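Local coordinates for protein molybdopterin synthase catalytic subunit (Homo sapiens, PDB 5MPO) that catalyses the conversion of precursor Z into molybdopterin, inserting two sulfur atoms taken from its thiocarboxylated partner MOCS2A to build the dithiolene group, at residues Asp20-Thr25 and Met73-Val78; Val38-Cys43 and Val91-Val96; Ile46-Gly51 and Ile111-Ser116. All blocks are in the same frame, centred on the assembly; numbering follows the deposited sequence.

Interaction 1 of 3, residues Asp20-Thr25 and Met73-Val78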
loop_
_atom_site.group_PDB
_atom_site.type_symbol
_atom_site.label_atom_id
_atom_site.label_comp_id
_atom_site.label_asym_id
_atom_site.label_seq_id
_atom_site.Cartn_x
_atom_site.Cartn_y
_atom_site.Cartn_z
ATOM N N ASP C 20 9.524 -4.742 14.652
ATOM C CA ASP C 20 8.115 -5.032 14.548
ATOM C C ASP C 20 7.467 -4.074 15.569
ATOM O O ASP C 20 7.584 -4.300 16.733
ATOM C CB ASP C 20 7.837 -6.476 14.964
ATOM C CG ASP C 20 8.297 -7.519 13.941
ATOM O OD1 ASP C 20 8.332 -7.272 12.724
ATOM O OD2 ASP C 20 8.595 -8.649 14.331
ATOM N N VAL C 21 6.798 -3.018 15.137
ATOM C CA VAL C 21 6.204 -2.017 16.031
ATOM C C VAL C 21 4.690 -2.222 15.999
ATOM O O VAL C 21 4.040 -2.047 14.963
ATOM C CB VAL C 21 6.516 -0.601 15.527
ATOM C CG1 VAL C 21 5.948 0.468 16.454
ATOM C CG2 VAL C 21 8.025 -0.427 15.338
ATOM N N ILE C 22 4.140 -2.612 17.140
ATOM C CA ILE C 22 2.767 -3.016 17.258
ATOM C C ILE C 22 2.115 -2.218 18.365
ATOM O O ILE C 22 2.578 -2.234 19.503
ATOM C CB ILE C 22 2.676 -4.500 17.629
ATOM C CG1 ILE C 22 3.410 -5.317 16.574
ATOM C CG2 ILE C 22 1.194 -4.928 17.712
ATOM C CD1 ILE C 22 3.528 -6.769 16.872
ATOM N N ASN C 23 1.006 -1.579 18.041
ATOM C CA ASN C 23 0.332 -0.755 18.963
ATOM C C ASN C 23 -1.161 -0.755 18.788
ATOM O O ASN C 23 -1.676 -0.425 17.709
ATOM C CB ASN C 23 0.834 0.662 18.812
ATOM C CG ASN C 23 0.360 1.555 19.931
ATOM O OD1 ASN C 23 -0.191 1.088 20.889
ATOM N ND2 ASN C 23 0.578 2.841 19.797
ATOM N N PHE C 24 -1.846 -1.109 19.874
ATOM C CA PHE C 24 -3.279 -0.877 20.027
ATOM C C PHE C 24 -3.535 0.319 20.910
ATOM O O PHE C 24 -2.869 0.487 21.926
ATOM C CB PHE C 24 -3.900 -2.120 20.590
ATOM C CG PHE C 24 -3.892 -3.253 19.623
ATOM C CD1 PHE C 24 -2.744 -3.985 19.419
ATOM C CD2 PHE C 24 -5.024 -3.554 18.878
ATOM C CE1 PHE C 24 -2.727 -5.045 18.524
ATOM C CE2 PHE C 24 -5.034 -4.605 17.979
ATOM C CZ PHE C 24 -3.878 -5.343 17.787
ATOM N N THR C 25 -4.463 1.192 20.525
ATOM C CA THR C 25 -4.520 2.520 21.160
ATOM C C THR C 25 -5.835 3.218 20.901
ATOM O O THR C 25 -6.485 2.957 19.892
ATOM C CB THR C 25 -3.370 3.375 20.651
ATOM O OG1 THR C 25 -3.447 4.663 21.223
ATOM C CG2 THR C 25 -3.439 3.557 19.137
ATOM N N MET C 73 -3.898 -10.851 23.507
ATOM C CA MET C 73 -3.835 -11.888 22.475
ATOM C C MET C 73 -3.738 -11.284 21.055
ATOM O O MET C 73 -3.044 -11.812 20.188
ATOM C CB MET C 73 -5.073 -12.781 22.510
ATOM C CG MET C 73 -4.959 -14.016 21.612
ATOM S SD MET C 73 -6.486 -14.952 21.513
ATOM C CE MET C 73 -6.209 -16.190 20.239
ATOM N N ALA C 74 -4.462 -10.203 20.824
ATOM C CA ALA C 74 -4.446 -9.545 19.524
ATOM C C ALA C 74 -3.053 -9.067 19.213
ATOM O O ALA C 74 -2.600 -9.176 18.080
ATOM C CB ALA C 74 -5.386 -8.378 19.511
ATOM N N GLU C 75 -2.369 -8.595 20.241
ATOM C CA GLU C 75 -0.943 -8.312 20.138
ATOM C C GLU C 75 -0.098 -9.515 19.735
ATOM O O GLU C 75 0.687 -9.449 18.769
ATOM C CB GLU C 75 -0.414 -7.739 21.411
ATOM C CG GLU C 75 0.724 -6.773 21.155
ATOM C CD GLU C 75 0.837 -5.746 22.251
ATOM O OE1 GLU C 75 1.988 -5.292 22.489
ATOM O OE2 GLU C 75 -0.234 -5.416 22.849
ATOM N N ASN C 76 -0.280 -10.621 20.443
ATOM C CA ASN C 76 0.496 -11.802 20.138
ATOM C C ASN C 76 0.217 -12.255 18.691
ATOM O O ASN C 76 1.165 -12.709 17.983
ATOM C CB ASN C 76 0.223 -12.935 21.114
ATOM C CG ASN C 76 1.304 -14.019 21.063
ATOM O OD1 ASN C 76 2.495 -13.713 21.176
ATOM N ND2 ASN C 76 0.898 -15.295 20.895
ATOM N N GLU C 77 -1.038 -12.104 18.253
ATOM C CA GLU C 77 -1.455 -12.663 16.968
ATOM C C GLU C 77 -0.862 -11.827 15.852
ATOM O O GLU C 77 -0.379 -12.355 14.870
ATOM C CB GLU C 77 -2.972 -12.787 16.801
ATOM C CG GLU C 77 -3.609 -13.986 17.486
ATOM C CD GLU C 77 -3.173 -15.355 17.036
ATOM O OE1 GLU C 77 -3.353 -15.722 15.858
ATOM O OE2 GLU C 77 -2.732 -16.132 17.915
ATOM N N VAL C 78 -0.804 -10.535 16.063
ATOM C CA VAL C 78 -0.051 -9.677 15.180
ATOM C C VAL C 78 1.469 -10.001 15.202
ATOM O O VAL C 78 2.078 -10.022 14.140
ATOM C CB VAL C 78 -0.306 -8.215 15.485
ATOM C CG1 VAL C 78 0.575 -7.307 14.608
ATOM C CG2 VAL C 78 -1.792 -7.878 15.276
#

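Interaction 2 of 3, residues Val38-Cys43 and Val91-Val96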
loop_
_atom_site.group_PDB
_atom_site.type_symbol
_atom_site.label_atom_id
_atom_site.label_comp_id
_atom_site.label_asym_id
_atom_site.label_seq_id
_atom_site.Cartn_x
_atom_site.Cartn_y
_atom_site.Cartn_z
ATOM N N VAL C 38 8.815 3.124 9.974
ATOM C CA VAL C 38 9.368 2.068 9.101
ATOM C C VAL C 38 10.445 2.518 8.105
ATOM O O VAL C 38 11.013 1.690 7.446
ATOM C CB VAL C 38 8.258 1.217 8.419
ATOM C CG1 VAL C 38 7.233 0.721 9.451
ATOM C CG2 VAL C 38 7.551 1.956 7.291
ATOM N N ILE C 39 10.741 3.803 8.005
ATOM C CA ILE C 39 11.782 4.276 7.093
ATOM C C ILE C 39 13.143 3.639 7.409
ATOM O O ILE C 39 13.470 3.432 8.553
ATOM C CB ILE C 39 11.927 5.803 7.202
ATOM C CG1 ILE C 39 10.762 6.473 6.483
ATOM C CG2 ILE C 39 13.246 6.293 6.584
ATOM C CD1 ILE C 39 10.547 7.923 6.869
ATOM N N SER C 40 13.920 3.348 6.378
ATOM C CA SER C 40 15.231 2.719 6.526
ATOM C C SER C 40 16.100 3.123 5.357
ATOM O O SER C 40 15.703 2.926 4.208
ATOM C CB SER C 40 15.131 1.175 6.577
ATOM O OG SER C 40 16.417 0.519 6.593
ATOM N N PRO C 41 17.314 3.629 5.629
ATOM C CA PRO C 41 18.240 3.938 4.519
ATOM C C PRO C 41 18.563 2.717 3.666
ATOM O O PRO C 41 18.967 2.856 2.539
ATOM C CB PRO C 41 19.491 4.468 5.230
ATOM C CG PRO C 41 19.433 3.891 6.618
ATOM C CD PRO C 41 17.983 3.690 6.945
ATOM N N LEU C 42 18.365 1.524 4.190
ATOM C CA LEU C 42 18.510 0.323 3.373
ATOM C C LEU C 42 17.266 0.005 2.547
ATOM O O LEU C 42 17.296 -0.951 1.809
ATOM C CB LEU C 42 18.815 -0.879 4.250
ATOM C CG LEU C 42 20.092 -0.729 5.096
ATOM C CD1 LEU C 42 20.005 -1.609 6.342
ATOM C CD2 LEU C 42 21.357 -1.024 4.283
ATOM N N CYS C 43 16.191 0.793 2.676
ATOM C CA CYS C 43 14.909 0.484 2.073
ATOM C C CYS C 43 14.517 1.518 1.059
ATOM O O CYS C 43 14.616 2.726 1.318
ATOM C CB CYS C 43 13.819 0.372 3.151
ATOM S SG CYS C 43 14.018 -1.196 4.022
ATOM N N VAL C 91 11.596 -8.224 4.231
ATOM C CA VAL C 91 11.180 -6.912 4.723
ATOM C C VAL C 91 12.131 -6.431 5.816
ATOM O O VAL C 91 12.746 -7.233 6.497
ATOM C CB VAL C 91 9.702 -6.928 5.230
ATOM C CG1 VAL C 91 8.780 -7.431 4.133
ATOM C CG2 VAL C 91 9.530 -7.756 6.521
ATOM N N LYS C 92 12.178 -5.128 6.042
ATOM C CA LYS C 92 12.988 -4.607 7.107
ATOM C C LYS C 92 12.158 -4.395 8.376
ATOM O O LYS C 92 12.296 -5.174 9.300
ATOM C CB LYS C 92 13.672 -3.319 6.666
ATOM C CG LYS C 92 14.675 -2.790 7.671
ATOM C CD LYS C 92 15.702 -3.867 8.008
ATOM C CE LYS C 92 16.887 -3.316 8.774
ATOM N NZ LYS C 92 17.727 -4.444 9.254
ATOM N N HIS C 93 11.298 -3.369 8.367
ATOM C CA HIS C 93 10.412 -2.967 9.456
ATOM C C HIS C 93 8.882 -3.175 9.109
ATOM O O HIS C 93 8.432 -2.947 7.975
ATOM C CB HIS C 93 10.577 -1.459 9.795
ATOM C CG HIS C 93 11.983 -1.025 10.048
ATOM N ND1 HIS C 93 12.817 -1.657 10.943
ATOM C CD2 HIS C 93 12.694 0.010 9.534
ATOM C CE1 HIS C 93 13.989 -1.052 10.942
ATOM N NE2 HIS C 93 13.931 -0.027 10.103
ATOM N N ILE C 94 8.106 -3.540 10.121
ATOM C CA ILE C 94 6.642 -3.709 10.037
ATOM C C ILE C 94 6.059 -2.880 11.218
ATOM O O ILE C 94 6.587 -2.915 12.381
ATOM C CB ILE C 94 6.298 -5.189 10.206
ATOM C CG1 ILE C 94 7.131 -6.081 9.276
ATOM C CG2 ILE C 94 4.828 -5.393 10.146
ATOM C CD1 ILE C 94 6.940 -7.571 9.510
ATOM N N ALA C 95 5.083 -2.042 10.904
ATOM C CA ALA C 95 4.372 -1.302 11.898
ATOM C C ALA C 95 2.920 -1.674 11.720
ATOM O O ALA C 95 2.450 -1.721 10.589
ATOM C CB ALA C 95 4.553 0.171 11.696
ATOM N N VAL C 96 2.234 -1.996 12.821
ATOM C CA VAL C 96 0.777 -2.262 12.811
ATOM C C VAL C 96 0.100 -1.518 13.936
ATOM O O VAL C 96 0.334 -1.813 15.095
ATOM C CB VAL C 96 0.417 -3.729 12.970
ATOM C CG1 VAL C 96 -1.115 -3.876 12.996
ATOM C CG2 VAL C 96 1.083 -4.581 11.878
#

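Interaction 3 of 3, residues Ile46-Gly51 and Ile111-Ser116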
loop_
_atom_site.group_PDB
_atom_site.type_symbol
_atom_site.label_atom_id
_atom_site.label_comp_id
_atom_site.label_asym_id
_atom_site.label_seq_id
_atom_site.Cartn_x
_atom_site.Cartn_y
_atom_site.Cartn_z
ATOM N N ILE C 46 8.102 1.514 0.784
ATOM C CA ILE C 46 7.202 1.436 1.906
ATOM C C ILE C 46 5.832 1.280 1.317
ATOM O O ILE C 46 5.440 2.148 0.513
ATOM C CB ILE C 46 7.243 2.733 2.720
ATOM C CG1 ILE C 46 8.653 2.922 3.275
ATOM C CG2 ILE C 46 6.221 2.714 3.845
ATOM C CD1 ILE C 46 8.824 4.196 4.068
ATOM N N SER C 47 5.131 0.180 1.648
ATOM C CA SER C 47 3.704 0.100 1.323
ATOM C C SER C 47 2.967 0.382 2.588
ATOM O O SER C 47 3.445 0.035 3.647
ATOM C CB SER C 47 3.289 -1.247 0.715
ATOM O OG SER C 47 4.039 -1.454 -0.480
ATOM N N LEU C 48 1.807 1.010 2.474
ATOM C CA LEU C 48 0.921 1.252 3.614
ATOM C C LEU C 48 -0.511 0.918 3.280
ATOM O O LEU C 48 -0.927 1.029 2.126
ATOM C CB LEU C 48 0.964 2.704 4.085
ATOM C CG LEU C 48 2.296 3.196 4.629
ATOM C CD1 LEU C 48 2.956 4.067 3.599
ATOM C CD2 LEU C 48 2.110 4.006 5.882
ATOM N N PHE C 49 -1.236 0.440 4.299
ATOM C CA PHE C 49 -2.672 0.236 4.196
ATOM C C PHE C 49 -3.326 1.026 5.318
ATOM O O PHE C 49 -2.868 0.986 6.454
ATOM C CB PHE C 49 -3.116 -1.248 4.265
ATOM C CG PHE C 49 -4.622 -1.381 4.256
ATOM C CD1 PHE C 49 -5.346 -1.212 3.069
ATOM C CD2 PHE C 49 -5.338 -1.539 5.452
ATOM C CE1 PHE C 49 -6.755 -1.261 3.079
ATOM C CE2 PHE C 49 -6.743 -1.600 5.479
ATOM C CZ PHE C 49 -7.453 -1.446 4.291
ATOM N N VAL C 50 -4.394 1.735 5.001
ATOM C CA VAL C 50 -5.075 2.569 5.982
ATOM C C VAL C 50 -6.527 2.235 5.853
ATOM O O VAL C 50 -7.073 2.309 4.741
ATOM C CB VAL C 50 -4.865 4.046 5.717
ATOM C CG1 VAL C 50 -5.632 4.899 6.722
ATOM C CG2 VAL C 50 -3.380 4.367 5.705
ATOM N N GLY C 51 -7.113 1.806 6.980
ATOM C CA GLY C 51 -8.508 1.392 7.063
ATOM C C GLY C 51 -9.233 2.551 7.725
ATOM O O GLY C 51 -8.821 3.033 8.773
ATOM N N ILE C 111 -3.562 1.148 10.537
ATOM C CA ILE C 111 -2.545 1.567 9.603
ATOM C C ILE C 111 -1.518 0.497 9.758
ATOM O O ILE C 111 -1.033 0.219 10.867
ATOM C CB ILE C 111 -1.951 2.952 9.928
ATOM C CG1 ILE C 111 -2.975 4.067 9.785
ATOM C CG2 ILE C 111 -0.779 3.323 9.041
ATOM C CD1 ILE C 111 -2.425 5.399 10.291
ATOM N N ILE C 112 -1.194 -0.101 8.618
ATOM C CA ILE C 112 -0.118 -1.071 8.462
ATOM C C ILE C 112 0.880 -0.503 7.470
ATOM O O ILE C 112 0.501 0.040 6.411
ATOM C CB ILE C 112 -0.656 -2.393 7.919
ATOM C CG1 ILE C 112 -1.642 -3.017 8.909
ATOM C CG2 ILE C 112 0.488 -3.360 7.720
ATOM C CD1 ILE C 112 -2.550 -4.088 8.340
ATOM N N ALA C 113 2.141 -0.615 7.822
ATOM C CA ALA C 113 3.214 -0.209 6.973
ATOM C C ALA C 113 4.335 -1.273 6.983
ATOM O O ALA C 113 4.641 -1.829 8.028
ATOM C CB ALA C 113 3.741 1.131 7.454
ATOM N N VAL C 114 4.958 -1.498 5.823
ATOM C CA VAL C 114 6.117 -2.375 5.667
ATOM C C VAL C 114 7.139 -1.724 4.787
ATOM O O VAL C 114 6.767 -1.211 3.733
ATOM C CB VAL C 114 5.732 -3.735 5.002
ATOM C CG1 VAL C 114 6.958 -4.643 4.922
ATOM C CG2 VAL C 114 4.639 -4.424 5.808
ATOM N N SER C 115 8.411 -1.769 5.197
ATOM C CA SER C 115 9.552 -1.308 4.345
ATOM C C SER C 115 10.415 -2.464 3.895
ATOM O O SER C 115 10.616 -3.402 4.629
ATOM C CB SER C 115 10.457 -0.299 5.086
ATOM O OG SER C 115 10.961 -0.851 6.312
ATOM N N SER C 116 10.949 -2.390 2.696
ATOM C CA SER C 116 11.920 -3.393 2.214
ATOM C C SER C 116 12.800 -2.760 1.124
ATOM O O SER C 116 12.536 -1.662 0.665
ATOM C CB SER C 116 11.200 -4.608 1.624
ATOM O OG SER C 116 10.326 -4.174 0.596
#

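Interaction 1 of 3, residues Asp20-Thr25 and Met73-Val78
Ala74 O, which lies 4.1 Å from Phe24 CZ, is gripped inside the helix by two amides: Val78 N at 3.0 Å and, more weakly, Glu77 N. This helical bonding sets Ala74 and Val78 one turn apart, and both direct their side chains at the strand 20-25. The contact itself is apolar. The rim of the Phe24 ring leads: its CZ meets Ala74 CB at 3.8 Å, an oblique approach, while Val78 CG2 sits at the ring edge, near its plane, and CE1 comes up to the backbone of Glu75. Ile22 lies two residues earlier, on the same side of the strand. With chi1 at -57°, its CG2 is anti to the backbone N and reaches the aliphatic Glu75 CG at 3.9 Å, while CG1 carries CD1 to within 3.8 Å of Val78 CG1. Val78 thus divides its two methyls, CG1 to Ile22 and CG2 to Phe24. Replacing Ile22 by an alanine would probably open a gap beside Val78 CG1 and strip the Glu75 methylene of its apolar neighbour. Beyond CG the Glu75 chain runs on extended, and its carboxylate makes a long, weak ion pair with Arg79; Asp20 forms a firmer salt bridge with Arg86 of the same helix. The segment axes approach to 9.2 Å at 154°, close to antiparallel. Alternate strand residues facing a helix are typical of alpha/beta packing, here where helix 73-88 covers strand 20-25, one of the two outermost strands of the mixed MoaE sheet within this chain.

Interaction 2 of 3, residues Val38-Cys43 and Val91-Val96
Val38 O meets the imidazole of His93 at its edge and in plane, 3.2 Å from CD2, and Ile39 O lies near the same edge. Two further close meetings belong to the first shell. Val38 CG1 touches Ala95 CB at 3.5 Å, and Cys43 SG lies 3.4 Å from Lys92 CB. Ser40 CB approaches His93 NE2 obliquely, and its OG faces Lys92 CG at 3.9 Å. The lysine chain bends at chi2 (55°), and its CG rests 3.7 Å above the centre of the His93 ring, so that one face of the imidazole is held by its own neighbour.

The loop is shaped by a type I turn from Ser40 to Cys43, closed by Cys43 N to Ser40 O at 2.7 Å, with an ST turn in which Ser40 OG accepts from Leu42 N. Farther out, Glu16 binds Ser40 OG and His93 NE2 through its carboxylate and Lys92 NZ through its backbone O. Ser115 OG joins Val38 O to His93 N, and Cys43 O bonds Thr52 OG1 of the second subunit.

His93 ND1 is paired with the backbone N of Lys19, which has a proton to give, so this nitrogen probably accepts and NE2 probably carries the proton toward Glu16. The imidazole is therefore buried with both nitrogens satisfied, while its CD2 edge, whose C-H is probably somewhat polarised, faces the carbonyls of Val38 and Ile39.

Interaction 3 of 3, residues Ile46-Gly51 and Ile111-Ser116
The first torsion of Ile111 lays it alongside Val50: with chi1 at -66°, CG1 stands anti to the carbonyl carbon, and it lies 4.1 Å from both CG1 and CG2 of Val50, the two side chains running side by side in the same direction. In Leu48 a chi1 of -64° places CG likewise beside its backbone N, and from there CD2 reaches Ala113 CB at 3.7 Å. The framework is an antiparallel beta ladder, evidenced by five consecutive bridges and N-to-C directions 173° apart, in the mixed sheet of the MoaE fold. Ser47 with Val114 and Phe49 with Ile112 are its hydrogen-bonded pairs. Each makes two bonds: Ser47 N to Val114 O at 3.0 Å with the return bond from Val114 N, and Phe49 N to Ile112 O at 2.8 Å with the return bond from Ile112 N.

Ile46, Leu48, Val50, Ile111, Ala113 and Ser115 share one, largely apolar face; Ile46 and Ala113 touch Val38, Leu48 touches Ser35 and Ile111 touches Val34 of helix 31-38, while Val50 packs on Leu48 of the second subunit. On the other, Ser47 and Val114 meet helix 119-136, where Ser47 OG bonds Ser122 OG. That face lies near the probable substrate site: the side chain of Phe49 is about 6 Å from that of Lys134, a residue predicted to bind the substrate. Strand 45-52 also pairs antiparallel with a strand of the second subunit, so the sheet continues through the dimer interface. Leu48 CA lies 3.1 Å from Ile112 O in a CA-H...O contact.

Overall arrangement
All three contacts involve one mixed sheet, at different depths. Interaction 3 is its core, wholly buried and held by regular backbone bonds. Interaction 1 lies at the other edge of the sheet within this chain, on strand 20-25, only partly buried, and rests on apolar side chains against a helix. Interaction 2 ties a loop to strand 91-99, which lies between the strands of the other two: Val21 N probably bonds Ile94 O at 2.8 Å, and Lys92 N probably bonds Ser115 O at 2.7 Å. Its chemistry is the most mixed, with buried polar groups satisfied from outside its segments. Interactions 2 and 3 both reach the second subunit, whereas interactions 1 and 3 do not touch, their nearest atoms being about 7 Å apart.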